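Local coordinates for superantigen-like protein SSL10 (PDB 6LWT) that probably binds the Fc region of human IgG, blocking classical complement activation, and probably interferes with plasma clotting by engaging prothrombin, at residues A[120-125]-A[145-150]. Residues are numbered along the deposited sequence; the frame is centred on the assembly and turned at random.
Sequences KGYPYY and IEKYGL
Tyr-122 and Tyr-148 touch through their side chains alone, Tyr-122 CA lying 14.3 Å from Tyr-148 CA: the first is on the edge strand 120-123 of the five-stranded beta-grasp sheet, the second on the last turn of helix 133-148, which packs over that sheet. Gly-149, the first residue beyond the helix, adopts a positive phi that a residue without a side chain tolerates easily, while a weak hydrogen bond from its N to Ile-145 O closes the final turn. The strand contributes Tyr-122, the helix end Lys-147 and Tyr-148, and they come from opposite directions. Tyr-122 OH and Tyr-148 OH lie 2.7 Å apart in a hydrogen bond, each hydroxyl at the edge of the other ring, with the ring planes inclined by about 46°; a phenol can donate or accept here, although the position of Tyr-122 OH is less certain. A chi1 of 53° turns the Tyr-122 ring toward the helix end, bringing its hydroxyl to Tyr-148. Over one face of this ring comes Lys-147 NZ, 4.3 Å from the centroid and 25° off the normal, in a cation-pi contact; the flexible lysine chain, bent at chi2, spans the distance, and its CB covers a face of the Tyr-148 ring. Ile-109 of the neighbouring strand touches both tyrosines. Lys-120 NZ is 5.5 Å from Lys-147 NZ, a like-charge proximity whose cost the cation-pi contact may partly repay in this polar surface link between helix and strand.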
ATOM      1  N   LYS A 120      -6.730  21.560   4.321  1.00 19.81           N
ATOM      2  CA  LYS A 120      -6.715  21.178   5.731  1.00 21.77           C
ATOM      3  C   LYS A 120      -5.648  20.105   5.915  1.00 21.01           C
ATOM      4  O   LYS A 120      -5.604  19.135   5.138  1.00 18.69           O
ATOM      5  CB  LYS A 120      -8.093  20.667   6.156  1.00 25.76           C
ATOM      6  CG  LYS A 120      -8.190  20.296   7.623  1.00 30.83           C
ATOM      7  CD  LYS A 120      -9.567  19.757   8.027  1.00 34.91           C
ATOM      8  CE  LYS A 120      -9.573  19.444   9.526  1.00 37.91           C
ATOM      9  NZ  LYS A 120     -10.864  18.902  10.019  1.00 41.60           N
ATOM     10  N   GLY A 121      -4.791  20.296   6.923  1.00 19.08           N
ATOM     11  CA  GLY A 121      -3.765  19.333   7.279  1.00 18.82           C
ATOM     12  C   GLY A 121      -4.029  18.737   8.645  1.00 18.43           C
ATOM     13  O   GLY A 121      -4.452  19.447   9.560  1.00 17.02           O
ATOM     14  N   TYR A 122      -3.739  17.453   8.803  1.00 17.63           N
ATOM     15  CA  TYR A 122      -3.898  16.776  10.094  1.00 19.04           C
ATOM     16  C   TYR A 122      -2.966  15.564  10.179  1.00 19.64           C
ATOM     17  O   TYR A 122      -2.516  15.054   9.141  1.00 18.62           O
ATOM     18  CB  TYR A 122      -5.363  16.382  10.320  1.00 19.55           C
ATOM     19  CG  TYR A 122      -5.969  15.596   9.198  1.00 19.62           C
ATOM     20  CD1 TYR A 122      -5.898  14.189   9.174  1.00 21.23           C
ATOM     21  CD2 TYR A 122      -6.604  16.244   8.147  1.00 20.83           C
ATOM     22  CE1 TYR A 122      -6.454  13.459   8.122  1.00 21.17           C
ATOM     23  CE2 TYR A 122      -7.159  15.533   7.094  1.00 21.22           C
ATOM     24  CZ  TYR A 122      -7.079  14.149   7.077  1.00 22.09           C
ATOM     25  OH  TYR A 122      -7.648  13.498   5.994  1.00 21.46           O
ATOM     26  N   PRO A 123      -2.639  15.111  11.410  1.00 20.65           N
ATOM     27  CA  PRO A 123      -1.756  13.966  11.523  1.00 20.03           C
ATOM     28  C   PRO A 123      -2.361  12.663  10.998  1.00 19.11           C
ATOM     29  O   PRO A 123      -3.551  12.402  11.161  1.00 17.41           O
ATOM     30  CB  PRO A 123      -1.475  13.860  13.038  1.00 22.18           C
ATOM     31  CG  PRO A 123      -1.825  15.179  13.605  1.00 22.45           C
ATOM     32  CD  PRO A 123      -2.889  15.738  12.721  1.00 22.05           C
ATOM     33  N   TYR A 124      -1.509  11.883  10.348  1.00 19.28           N
ATOM     34  CA  TYR A 124      -1.855  10.577   9.805  1.00 20.18           C
ATOM     35  C   TYR A 124      -0.903   9.599  10.460  1.00 20.64           C
ATOM     36  O   TYR A 124       0.302   9.734  10.308  1.00 20.98           O
ATOM     37  CB  TYR A 124      -1.666  10.545   8.292  1.00 20.26           C
ATOM     38  CG  TYR A 124      -1.990   9.194   7.730  1.00 21.70           C
ATOM     39  CD1 TYR A 124      -3.312   8.800   7.541  1.00 23.39           C
ATOM     40  CD2 TYR A 124      -0.970   8.268   7.471  1.00 22.45           C
ATOM     41  CE1 TYR A 124      -3.621   7.530   7.061  1.00 24.37           C
ATOM     42  CE2 TYR A 124      -1.263   6.996   7.008  1.00 23.67           C
ATOM     43  CZ  TYR A 124      -2.585   6.632   6.794  1.00 24.99           C
ATOM     44  OH  TYR A 124      -2.865   5.359   6.326  1.00 28.27           O
ATOM     45  N   TYR A 125      -1.445   8.646  11.221  1.00 22.48           N
ATOM     46  CA  TYR A 125      -0.633   7.823  12.104  1.00 23.95           C
ATOM     47  C   TYR A 125      -0.192   6.532  11.427  1.00 23.80           C
ATOM     48  O   TYR A 125      -0.968   5.903  10.710  1.00 25.29           O
ATOM     49  CB  TYR A 125      -1.388   7.531  13.415  1.00 26.41           C
ATOM     50  CG  TYR A 125      -1.714   8.792  14.170  1.00 27.31           C
ATOM     51  CD1 TYR A 125      -0.733   9.460  14.899  1.00 29.07           C
ATOM     52  CD2 TYR A 125      -2.996   9.340  14.130  1.00 29.24           C
ATOM     53  CE1 TYR A 125      -1.024  10.636  15.577  1.00 29.67           C
ATOM     54  CE2 TYR A 125      -3.299  10.515  14.804  1.00 29.36           C
ATOM     55  CZ  TYR A 125      -2.310  11.156  15.524  1.00 29.47           C
ATOM     56  OH  TYR A 125      -2.599  12.326  16.174  1.00 31.18           O
ATOM     57  N   ILE A 145     -11.198   7.207   0.369  1.00 19.91           N
ATOM     58  CA  ILE A 145     -12.495   6.632  -0.041  1.00 21.27           C
ATOM     59  C   ILE A 145     -13.523   6.853   1.066  1.00 21.64           C
ATOM     60  O   ILE A 145     -14.605   7.405   0.816  1.00 20.54           O
ATOM     61  CB  ILE A 145     -12.384   5.119  -0.370  1.00 21.16           C
ATOM     62  CG1 ILE A 145     -11.607   4.917  -1.676  1.00 22.10           C
ATOM     63  CG2 ILE A 145     -13.783   4.499  -0.500  1.00 22.42           C
ATOM     64  CD1 ILE A 145     -11.029   3.532  -1.864  1.00 21.43           C
ATOM     65  N   GLU A 146     -13.164   6.438   2.277  1.00 23.12           N
ATOM     66  CA  GLU A 146     -14.053   6.517   3.425  1.00 26.48           C
ATOM     67  C   GLU A 146     -14.347   7.946   3.863  1.00 27.20           C
ATOM     68  O   GLU A 146     -15.483   8.250   4.205  1.00 25.83           O
ATOM     69  CB  GLU A 146     -13.502   5.727   4.618  1.00 29.15           C
ATOM     70  CG  GLU A 146     -13.458   4.231   4.364  1.00 32.36           C
ATOM     71  CD  GLU A 146     -12.755   3.448   5.459  1.00 35.30           C
ATOM     72  OE1 GLU A 146     -12.372   4.029   6.500  1.00 40.80           O
ATOM     73  OE2 GLU A 146     -12.606   2.227   5.280  1.00 38.36           O
ATOM     74  N   LYS A 147     -13.339   8.813   3.879  1.00 25.73           N
ATOM     75  CA  LYS A 147     -13.542  10.189   4.383  1.00 27.42           C
ATOM     76  C   LYS A 147     -14.089  11.160   3.359  1.00 24.24           C
ATOM     77  O   LYS A 147     -14.925  12.003   3.689  1.00 22.99           O
ATOM     78  CB  LYS A 147     -12.253  10.771   4.991  1.00 32.31           C
ATOM     79  CG  LYS A 147     -12.328  11.035   6.485  1.00 39.11           C
ATOM     80  CD  LYS A 147     -11.458  12.220   6.862  1.00 43.00           C
ATOM     81  CE  LYS A 147     -11.334  12.336   8.374  1.00 46.79           C
ATOM     82  NZ  LYS A 147     -10.605  13.579   8.751  1.00 49.08           N
ATOM     83  N   TYR A 148     -13.610  11.073   2.125  1.00 22.21           N
ATOM     84  CA  TYR A 148     -13.909  12.084   1.103  1.00 23.04           C
ATOM     85  C   TYR A 148     -14.633  11.554  -0.129  1.00 22.45           C
ATOM     86  O   TYR A 148     -14.905  12.324  -1.071  1.00 22.83           O
ATOM     87  CB  TYR A 148     -12.614  12.801   0.692  1.00 22.79           C
ATOM     88  CG  TYR A 148     -11.836  13.352   1.867  1.00 23.92           C
ATOM     89  CD1 TYR A 148     -12.370  14.359   2.664  1.00 25.75           C
ATOM     90  CD2 TYR A 148     -10.566  12.866   2.199  1.00 23.85           C
ATOM     91  CE1 TYR A 148     -11.670  14.866   3.758  1.00 25.87           C
ATOM     92  CE2 TYR A 148      -9.860  13.371   3.291  1.00 23.38           C
ATOM     93  CZ  TYR A 148     -10.419  14.381   4.065  1.00 24.79           C
ATOM     94  OH  TYR A 148      -9.748  14.900   5.153  1.00 24.65           O
ATOM     95  N   GLY A 149     -14.921  10.256  -0.145  1.00 21.50           N
ATOM     96  CA  GLY A 149     -15.670   9.650  -1.253  1.00 21.31           C
ATOM     97  C   GLY A 149     -14.863   9.382  -2.500  1.00 21.62           C
ATOM     98  O   GLY A 149     -15.448   9.236  -3.590  1.00 21.49           O
ATOM     99  N   LEU A 150     -13.526   9.284  -2.381  1.00 20.22           N
ATOM    100  CA  LEU A 150     -12.708   8.983  -3.553  1.00 20.44           C
ATOM    101  C   LEU A 150     -13.249   7.732  -4.244  1.00 20.61           C
ATOM    102  O   LEU A 150     -13.513   6.743  -3.572  1.00 20.85           O
ATOM    103  CB  LEU A 150     -11.253   8.734  -3.169  1.00 20.19           C
ATOM    104  CG  LEU A 150     -10.290   8.328  -4.283  1.00 20.66           C
ATOM    105  CD1 LEU A 150     -10.016   9.465  -5.244  1.00 21.14           C
ATOM    106  CD2 LEU A 150      -8.985   7.852  -3.644  1.00 20.90           C
TER